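Local coordinates for cobalamin biosynthesis protein CobN (Mycobacterium tuberculosis, PDB 7C6O) that probably acts as the large catalytic subunit of cobaltochelatase, inserting cobalt into the corrin ring during cobalamin biosynthesis, at residues D715-F727 with G826-T838. Residues are numbered along the deposited sequence; the frame is centred on the assembly and turned at random.
Sequences DLVLAILRARQLF and GSPLRGLVNVLPT
I720 meets V833 through CG2, which a chi1 of -69° sets anti to the backbone N; the two side chains cross at about a right angle, 3.9 Å between I720 CG2 and V833 CG2. Its other branch, CG1, turns to L829 CD2, while A719 CB reaches that same methyl at 3.8 Å. Q725 keeps CG beside its backbone N, and a bend at chi2 (-62°) brings the amide back towards the end of helix 710-722, where NE2 donates to I720 O from above the carbonyl plane; Q725 OE1 is left resting 3.4 Å from V833 CG2 and close to G831 CA.

How a helix end and a loop can be joined by apolar packing together with backbone bonds and water is well illustrated here. Just past helix 710-722, L726 N donates to G831 O at 2.9 Å, in the carbonyl plane and on a lone pair, and the L726 and L832 side chains run alongside each other in the same direction. G831, at positive phi (72°), brings its CA within 3.4 Å of R724 O, a C-H...O approach that its lack of a side chain permits. In one of two conformers, R724 NH1 may make a weak bond to R830 O at the guanidinium edge; the R830 guanidinium is engaged by D896 in a salt bridge and by N1100 O.

Water bridges the two backbones at several points. One molecule donates to both A719 O and L829 O; a second donates to I720 O and P828 O and accepts from G831 N; a third, accepting from V833 N, lies 2.7 Å from Q725 OE1. Water thus links A719 O and I720 O to the loop before helix 853-874, with Q725 also serving I720 O, whereas buried R724 O has only the weak C-H contact: polar satisfaction at this joint is uneven and depends partly on solvent.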
ATOM      1  N   ASP A 715     -17.495 -23.243   2.461  1.00 17.76           N
ATOM      2  CA  ASP A 715     -17.138 -22.705   1.150  1.00 19.35           C
ATOM      3  C   ASP A 715     -15.845 -21.902   1.206  1.00 17.85           C
ATOM      4  O   ASP A 715     -15.003 -22.005   0.306  1.00 17.35           O
ATOM      5  CB  ASP A 715     -18.276 -21.841   0.607  1.00 24.50           C
ATOM      6  CG  ASP A 715     -19.395 -22.661  -0.005  1.00 30.98           C
ATOM      7  OD1 ASP A 715     -19.100 -23.576  -0.803  1.00 31.53           O
ATOM      8  OD2 ASP A 715     -20.572 -22.390   0.314  1.00 33.64           O
ATOM      9  N   LEU A 716     -15.672 -21.088   2.249  1.00 19.53           N
ATOM     10  CA  LEU A 716     -14.465 -20.275   2.346  1.00 18.62           C
ATOM     11  C   LEU A 716     -13.229 -21.141   2.552  1.00 19.39           C
ATOM     12  O   LEU A 716     -12.194 -20.919   1.910  1.00 18.69           O
ATOM     13  CB  LEU A 716     -14.613 -19.255   3.473  1.00 19.58           C
ATOM     14  CG  LEU A 716     -13.467 -18.258   3.654  1.00 21.74           C
ATOM     15  CD1 LEU A 716     -13.166 -17.543   2.348  1.00 19.25           C
ATOM     16  CD2 LEU A 716     -13.816 -17.257   4.743  1.00 23.92           C
ATOM     17  N   VAL A 717     -13.316 -22.140   3.436  1.00 18.90           N
ATOM     18  CA  VAL A 717     -12.186 -23.043   3.642  1.00 19.83           C
ATOM     19  C   VAL A 717     -11.855 -23.785   2.352  1.00 20.97           C
ATOM     20  O   VAL A 717     -10.682 -23.924   1.985  1.00 20.51           O
ATOM     21  CB  VAL A 717     -12.477 -24.016   4.799  1.00 21.18           C
ATOM     22  CG1 VAL A 717     -11.436 -25.124   4.832  1.00 20.65           C
ATOM     23  CG2 VAL A 717     -12.492 -23.267   6.124  1.00 20.65           C
ATOM     24  N   LEU A 718     -12.882 -24.264   1.642  1.00 21.87           N
ATOM     25  CA  LEU A 718     -12.658 -24.918   0.354  1.00 22.14           C
ATOM     26  C   LEU A 718     -11.904 -24.009  -0.608  1.00 20.26           C
ATOM     27  O   LEU A 718     -10.975 -24.453  -1.294  1.00 19.79           O
ATOM     28  CB  LEU A 718     -13.991 -25.342  -0.263  1.00 21.57           C
ATOM     29  CG  LEU A 718     -14.503 -26.757  -0.011  1.00 26.33           C
ATOM     30  CD1 LEU A 718     -15.887 -26.917  -0.620  1.00 25.49           C
ATOM     31  CD2 LEU A 718     -13.537 -27.779  -0.589  1.00 25.69           C
ATOM     32  N   ALA A 719     -12.291 -22.732  -0.675  1.00 18.46           N
ATOM     33  CA  ALA A 719     -11.609 -21.802  -1.570  1.00 18.52           C
ATOM     34  C   ALA A 719     -10.161 -21.591  -1.149  1.00 19.39           C
ATOM     35  O   ALA A 719      -9.261 -21.528  -1.996  1.00 17.71           O
ATOM     36  CB  ALA A 719     -12.355 -20.469  -1.612  1.00 18.12           C
ATOM     37  N   ILE A 720      -9.916 -21.484   0.158  1.00 17.53           N
ATOM     38  CA  ILE A 720      -8.554 -21.281   0.646  1.00 18.60           C
ATOM     39  C   ILE A 720      -7.685 -22.491   0.323  1.00 18.38           C
ATOM     40  O   ILE A 720      -6.534 -22.350  -0.112  1.00 18.68           O
ATOM     41  CB  ILE A 720      -8.573 -20.979   2.157  1.00 18.86           C
ATOM     42  CG1 ILE A 720      -9.187 -19.597   2.411  1.00 17.34           C
ATOM     43  CG2 ILE A 720      -7.173 -21.075   2.747  1.00 20.35           C
ATOM     44  CD1 ILE A 720      -9.493 -19.316   3.865  1.00 17.92           C
ATOM     45  N   LEU A 721      -8.225 -23.695   0.512  1.00 19.57           N
ATOM     46  CA  LEU A 721      -7.459 -24.921   0.319  1.00 21.98           C
ATOM     47  C   LEU A 721      -7.220 -25.265  -1.144  1.00 23.21           C
ATOM     48  O   LEU A 721      -6.409 -26.155  -1.423  1.00 22.83           O
ATOM     49  CB  LEU A 721      -8.167 -26.097   0.995  1.00 19.55           C
ATOM     50  CG  LEU A 721      -8.259 -26.063   2.520  1.00 18.44           C
ATOM     51  CD1 LEU A 721      -9.004 -27.291   3.027  1.00 19.94           C
ATOM     52  CD2 LEU A 721      -6.868 -25.974   3.130  1.00 18.87           C
ATOM     53  N   ARG A 722      -7.905 -24.603  -2.081  1.00 22.04           N
ATOM     54  CA  ARG A 722      -7.723 -24.949  -3.487  1.00 22.95           C
ATOM     55  C   ARG A 722      -6.328 -24.589  -3.979  1.00 23.29           C
ATOM     56  O   ARG A 722      -5.794 -25.254  -4.874  1.00 25.67           O
ATOM     57  CB  ARG A 722      -8.783 -24.257  -4.346  1.00 22.78           C
ATOM     58  CG  ARG A 722      -8.835 -24.779  -5.774  1.00 25.64           C
ATOM     59  CD  ARG A 722      -9.733 -23.935  -6.660  1.00 22.43           C
ATOM     60  NE  ARG A 722     -11.149 -24.086  -6.340  1.00 23.66           N
ATOM     61  CZ  ARG A 722     -12.126 -23.478  -7.006  1.00 20.75           C
ATOM     62  NH1 ARG A 722     -11.835 -22.680  -8.027  1.00 18.95           N
ATOM     63  NH2 ARG A 722     -13.391 -23.665  -6.655  1.00 21.55           N
ATOM     64  N   ALA A 723      -5.718 -23.560  -3.405  1.00 22.30           N
ATOM     65  CA  ALA A 723      -4.421 -23.100  -3.870  1.00 19.52           C
ATOM     66  C   ALA A 723      -3.293 -23.908  -3.246  1.00 21.29           C
ATOM     67  O   ALA A 723      -3.423 -24.455  -2.146  1.00 18.24           O
ATOM     68  CB  ALA A 723      -4.227 -21.620  -3.535  1.00 20.86           C
ATOM     69  N   ARG A 724      -2.181 -23.997  -3.971  1.00 23.42           N
ATOM     70  CA  ARG A 724      -0.959 -24.510  -3.373  0.53 28.64           C
ATOM     71  C   ARG A 724      -0.482 -23.526  -2.309  1.00 27.73           C
ATOM     72  O   ARG A 724      -0.471 -22.309  -2.528  1.00 23.74           O
ATOM     73  CB  ARG A 724       0.107 -24.748  -4.449  0.53 31.28           C
ATOM     74  CG  ARG A 724       1.284 -23.778  -4.458  0.53 33.94           C
ATOM     75  CD  ARG A 724       1.023 -22.566  -5.344  0.53 36.05           C
ATOM     76  NE  ARG A 724       2.060 -21.550  -5.177  0.53 35.87           N
ATOM     77  CZ  ARG A 724       1.894 -20.413  -4.508  0.53 32.40           C
ATOM     78  NH1 ARG A 724       0.722 -20.132  -3.953  0.53 30.53           N
ATOM     79  NH2 ARG A 724       2.896 -19.552  -4.403  0.53 28.06           N
ATOM     80  N   GLN A 725      -0.121 -24.049  -1.144  1.00 24.82           N
ATOM     81  CA  GLN A 725       0.167 -23.198   0.002  1.00 22.21           C
ATOM     82  C   GLN A 725       1.631 -22.781   0.028  1.00 21.42           C
ATOM     83  O   GLN A 725       2.528 -23.629  -0.013  1.00 19.55           O
ATOM     84  CB  GLN A 725      -0.196 -23.914   1.305  1.00 19.22           C
ATOM     85  CG  GLN A 725      -1.653 -24.346   1.397  1.00 18.79           C
ATOM     86  CD  GLN A 725      -2.623 -23.177   1.341  1.00 20.11           C
ATOM     87  OE1 GLN A 725      -2.260 -22.032   1.631  1.00 20.17           O
ATOM     88  NE2 GLN A 725      -3.864 -23.461   0.965  1.00 19.84           N
ATOM     89  N   LEU A 726       1.861 -21.473   0.085  1.00 16.86           N
ATOM     90  CA  LEU A 726       3.149 -20.925   0.494  1.00 19.16           C
ATOM     91  C   LEU A 726       3.058 -20.662   1.991  1.00 21.98           C
ATOM     92  O   LEU A 726       2.380 -19.724   2.424  1.00 19.24           O
ATOM     93  CB  LEU A 726       3.480 -19.650  -0.279  1.00 17.95           C
ATOM     94  CG  LEU A 726       4.819 -18.986   0.049  1.00 18.24           C
ATOM     95  CD1 LEU A 726       5.985 -19.899  -0.316  1.00 23.15           C
ATOM     96  CD2 LEU A 726       4.943 -17.652  -0.664  1.00 20.14           C
ATOM     97  N   PHE A 727       3.712 -21.507   2.782  1.00 19.82           N
ATOM     98  CA  PHE A 727       3.597 -21.444   4.232  1.00 22.55           C
ATOM     99  C   PHE A 727       4.970 -21.671   4.839  1.00 22.41           C
ATOM    100  O   PHE A 727       5.655 -22.635   4.483  1.00 23.35           O
ATOM    101  CB  PHE A 727       2.595 -22.482   4.752  1.00 22.33           C
ATOM    102  CG  PHE A 727       2.212 -22.284   6.190  1.00 27.58           C
ATOM    103  CD1 PHE A 727       1.209 -21.391   6.536  1.00 26.66           C
ATOM    104  CD2 PHE A 727       2.851 -22.989   7.195  1.00 30.90           C
ATOM    105  CE1 PHE A 727       0.853 -21.205   7.859  1.00 27.68           C
ATOM    106  CE2 PHE A 727       2.499 -22.808   8.520  1.00 30.76           C
ATOM    107  CZ  PHE A 727       1.498 -21.916   8.852  1.00 28.25           C
ATOM    108  N   GLY A 826      -2.296  -9.527   2.191  1.00 13.49           N
ATOM    109  CA  GLY A 826      -2.428 -10.243   0.945  1.00 15.06           C
ATOM    110  C   GLY A 826      -3.703 -11.059   0.943  1.00 15.64           C
ATOM    111  O   GLY A 826      -4.542 -10.943   1.835  1.00 14.35           O
ATOM    112  N   SER A 827      -3.841 -11.908  -0.078  1.00 13.23           N
ATOM    113  CA  SER A 827      -5.061 -12.680  -0.275  1.00 12.53           C
ATOM    114  C   SER A 827      -4.908 -14.068   0.322  1.00 14.55           C
ATOM    115  O   SER A 827      -3.992 -14.805  -0.077  1.00 14.13           O
ATOM    116  CB  SER A 827      -5.392 -12.788  -1.757  1.00 13.64           C
ATOM    117  OG  SER A 827      -6.400 -13.766  -1.977  1.00 13.60           O
ATOM    118  N   PRO A 828      -5.777 -14.479   1.250  1.00 13.30           N
ATOM    119  CA  PRO A 828      -5.745 -15.868   1.728  1.00 17.06           C
ATOM    120  C   PRO A 828      -6.241 -16.873   0.702  1.00 18.41           C
ATOM    121  O   PRO A 828      -6.226 -18.077   0.981  1.00 21.36           O
ATOM    122  CB  PRO A 828      -6.660 -15.831   2.960  1.00 17.04           C
ATOM    123  CG  PRO A 828      -7.631 -14.733   2.657  1.00 14.90           C
ATOM    124  CD  PRO A 828      -6.855 -13.694   1.880  1.00 14.22           C
ATOM    125  N   LEU A 829      -6.689 -16.414  -0.466  1.00 17.94           N
ATOM    126  CA  LEU A 829      -7.076 -17.285  -1.567  1.00 18.00           C
ATOM    127  C   LEU A 829      -5.920 -17.576  -2.517  1.00 16.52           C
ATOM    128  O   LEU A 829      -6.084 -18.376  -3.443  1.00 16.39           O
ATOM    129  CB  LEU A 829      -8.234 -16.661  -2.353  1.00 17.79           C
ATOM    130  CG  LEU A 829      -9.489 -16.285  -1.564  1.00 21.19           C
ATOM    131  CD1 LEU A 829     -10.519 -15.639  -2.483  1.00 17.49           C
ATOM    132  CD2 LEU A 829     -10.076 -17.509  -0.873  1.00 21.32           C
ATOM    133  N   ARG A 830      -4.763 -16.949  -2.312  1.00 13.25           N
ATOM    134  CA  ARG A 830      -3.596 -17.149  -3.159  1.00 15.49           C
ATOM    135  C   ARG A 830      -2.501 -17.925  -2.429  1.00 15.95           C
ATOM    136  O   ARG A 830      -1.310 -17.692  -2.648  1.00 16.73           O
ATOM    137  CB  ARG A 830      -3.068 -15.804  -3.657  1.00 14.33           C
ATOM    138  CG  ARG A 830      -2.323 -15.853  -4.989  1.00 18.39           C
ATOM    139  CD  ARG A 830      -1.851 -14.458  -5.380  1.00 17.24           C
ATOM    140  NE  ARG A 830      -1.341 -14.376  -6.747  1.00 18.05           N
ATOM    141  CZ  ARG A 830      -0.051 -14.330  -7.068  1.00 19.07           C
ATOM    142  NH1 ARG A 830       0.875 -14.371  -6.118  1.00 16.29           N
ATOM    143  NH2 ARG A 830       0.316 -14.245  -8.340  1.00 19.12           N
ATOM    144  N   GLY A 831      -2.896 -18.848  -1.555  1.00 18.07           N
ATOM    145  CA  GLY A 831      -1.934 -19.679  -0.855  1.00 19.36           C
ATOM    146  C   GLY A 831      -1.139 -18.959   0.210  1.00 18.74           C
ATOM    147  O   GLY A 831       0.003 -19.339   0.483  1.00 17.11           O
ATOM    148  N   LEU A 832      -1.714 -17.928   0.823  1.00 18.28           N
ATOM    149  CA  LEU A 832      -1.021 -17.093   1.804  1.00 14.17           C
ATOM    150  C   LEU A 832      -1.832 -17.086   3.098  1.00 16.95           C
ATOM    151  O   LEU A 832      -2.433 -16.071   3.468  1.00 19.29           O
ATOM    152  CB  LEU A 832      -0.819 -15.666   1.252  1.00 13.98           C
ATOM    153  CG  LEU A 832      -0.142 -15.554  -0.114  1.00 14.94           C
ATOM    154  CD1 LEU A 832      -0.212 -14.125  -0.639  1.00 14.20           C
ATOM    155  CD2 LEU A 832       1.304 -16.020  -0.042  1.00 16.53           C
ATOM    156  N   VAL A 833      -1.839 -18.224   3.797  1.00 15.89           N
ATOM    157  CA  VAL A 833      -2.691 -18.358   4.974  1.00 17.39           C
ATOM    158  C   VAL A 833      -2.210 -17.465   6.119  1.00 15.19           C
ATOM    159  O   VAL A 833      -3.013 -17.045   6.960  1.00 16.94           O
ATOM    160  CB  VAL A 833      -2.779 -19.845   5.380  1.00 20.22           C
ATOM    161  CG1 VAL A 833      -3.332 -20.016   6.792  1.00 22.26           C
ATOM    162  CG2 VAL A 833      -3.659 -20.602   4.391  1.00 22.54           C
ATOM    163  N   ASN A 834      -0.919 -17.117   6.157  1.00 15.60           N
ATOM    164  CA  ASN A 834      -0.455 -16.325   7.294  1.00 13.96           C
ATOM    165  C   ASN A 834      -0.913 -14.865   7.247  1.00 17.94           C
ATOM    166  O   ASN A 834      -0.567 -14.110   8.162  1.00 19.40           O
ATOM    167  CB  ASN A 834       1.075 -16.406   7.422  1.00 17.21           C
ATOM    168  CG  ASN A 834       1.814 -15.575   6.385  1.00 18.54           C
ATOM    169  OD1 ASN A 834       1.274 -15.224   5.339  1.00 20.84           O
ATOM    170  ND2 ASN A 834       3.076 -15.276   6.671  1.00 17.81           N
ATOM    171  N   VAL A 835      -1.684 -14.443   6.238  1.00 16.68           N
ATOM    172  CA  VAL A 835      -2.336 -13.139   6.332  1.00 16.09           C
ATOM    173  C   VAL A 835      -3.473 -13.188   7.343  1.00 17.45           C
ATOM    174  O   VAL A 835      -3.940 -12.140   7.807  1.00 17.86           O
ATOM    175  CB  VAL A 835      -2.848 -12.645   4.964  1.00 13.99           C
ATOM    176  CG1 VAL A 835      -1.726 -12.661   3.933  1.00 13.78           C
ATOM    177  CG2 VAL A 835      -4.054 -13.464   4.495  1.00 13.93           C
ATOM    178  N   LEU A 836      -3.929 -14.382   7.695  1.00 16.10           N
ATOM    179  CA  LEU A 836      -4.848 -14.650   8.785  1.00 13.82           C
ATOM    180  C   LEU A 836      -4.058 -14.967  10.052  1.00 15.17           C
ATOM    181  O   LEU A 836      -2.974 -15.559   9.981  1.00 14.36           O
ATOM    182  CB  LEU A 836      -5.765 -15.819   8.433  1.00 15.16           C
ATOM    183  CG  LEU A 836      -6.424 -15.746   7.051  1.00 15.30           C
ATOM    184  CD1 LEU A 836      -7.270 -16.987   6.767  1.00 14.95           C
ATOM    185  CD2 LEU A 836      -7.262 -14.480   6.925  1.00 16.86           C
ATOM    186  N   PRO A 837      -4.552 -14.586  11.239  1.00 15.99           N
ATOM    187  CA  PRO A 837      -5.844 -13.947  11.506  1.00 15.52           C
ATOM    188  C   PRO A 837      -5.908 -12.473  11.121  1.00 16.11           C
ATOM    189  O   PRO A 837      -4.877 -11.805  10.997  1.00 14.07           O
ATOM    190  CB  PRO A 837      -5.985 -14.094  13.020  1.00 18.14           C
ATOM    191  CG  PRO A 837      -4.582 -14.012  13.508  1.00 17.39           C
ATOM    192  CD  PRO A 837      -3.770 -14.758  12.477  1.00 19.42           C
ATOM    193  N   THR A 838      -7.126 -11.975  10.940  1.00 17.77           N
ATOM    194  CA  THR A 838      -7.336 -10.551  10.736  1.00 16.94           C
ATOM    195  C   THR A 838      -7.390  -9.862  12.100  1.00 17.39           C
ATOM    196  O   THR A 838      -7.055 -10.449  13.133  1.00 18.21           O
ATOM    197  CB  THR A 838      -8.594 -10.308   9.906  1.00 15.72           C
ATOM    198  OG1 THR A 838      -9.707 -10.970  10.515  1.00 14.93           O
ATOM    199  CG2 THR A 838      -8.404 -10.838   8.488  1.00 17.14           C
TER
HETATM  200  O   HOH W   1      -7.797 -20.300  -3.972  1.00 25.52           O
HETATM  201  O   HOH W   2      -5.313 -19.913  -0.524  1.00 19.01           O
HETATM  202  O   HOH W   3      -0.450 -20.702   3.153  1.00 20.24           O
HETATM  203  O   HOH W   4       1.409 -18.277   4.609  1.00 18.94           O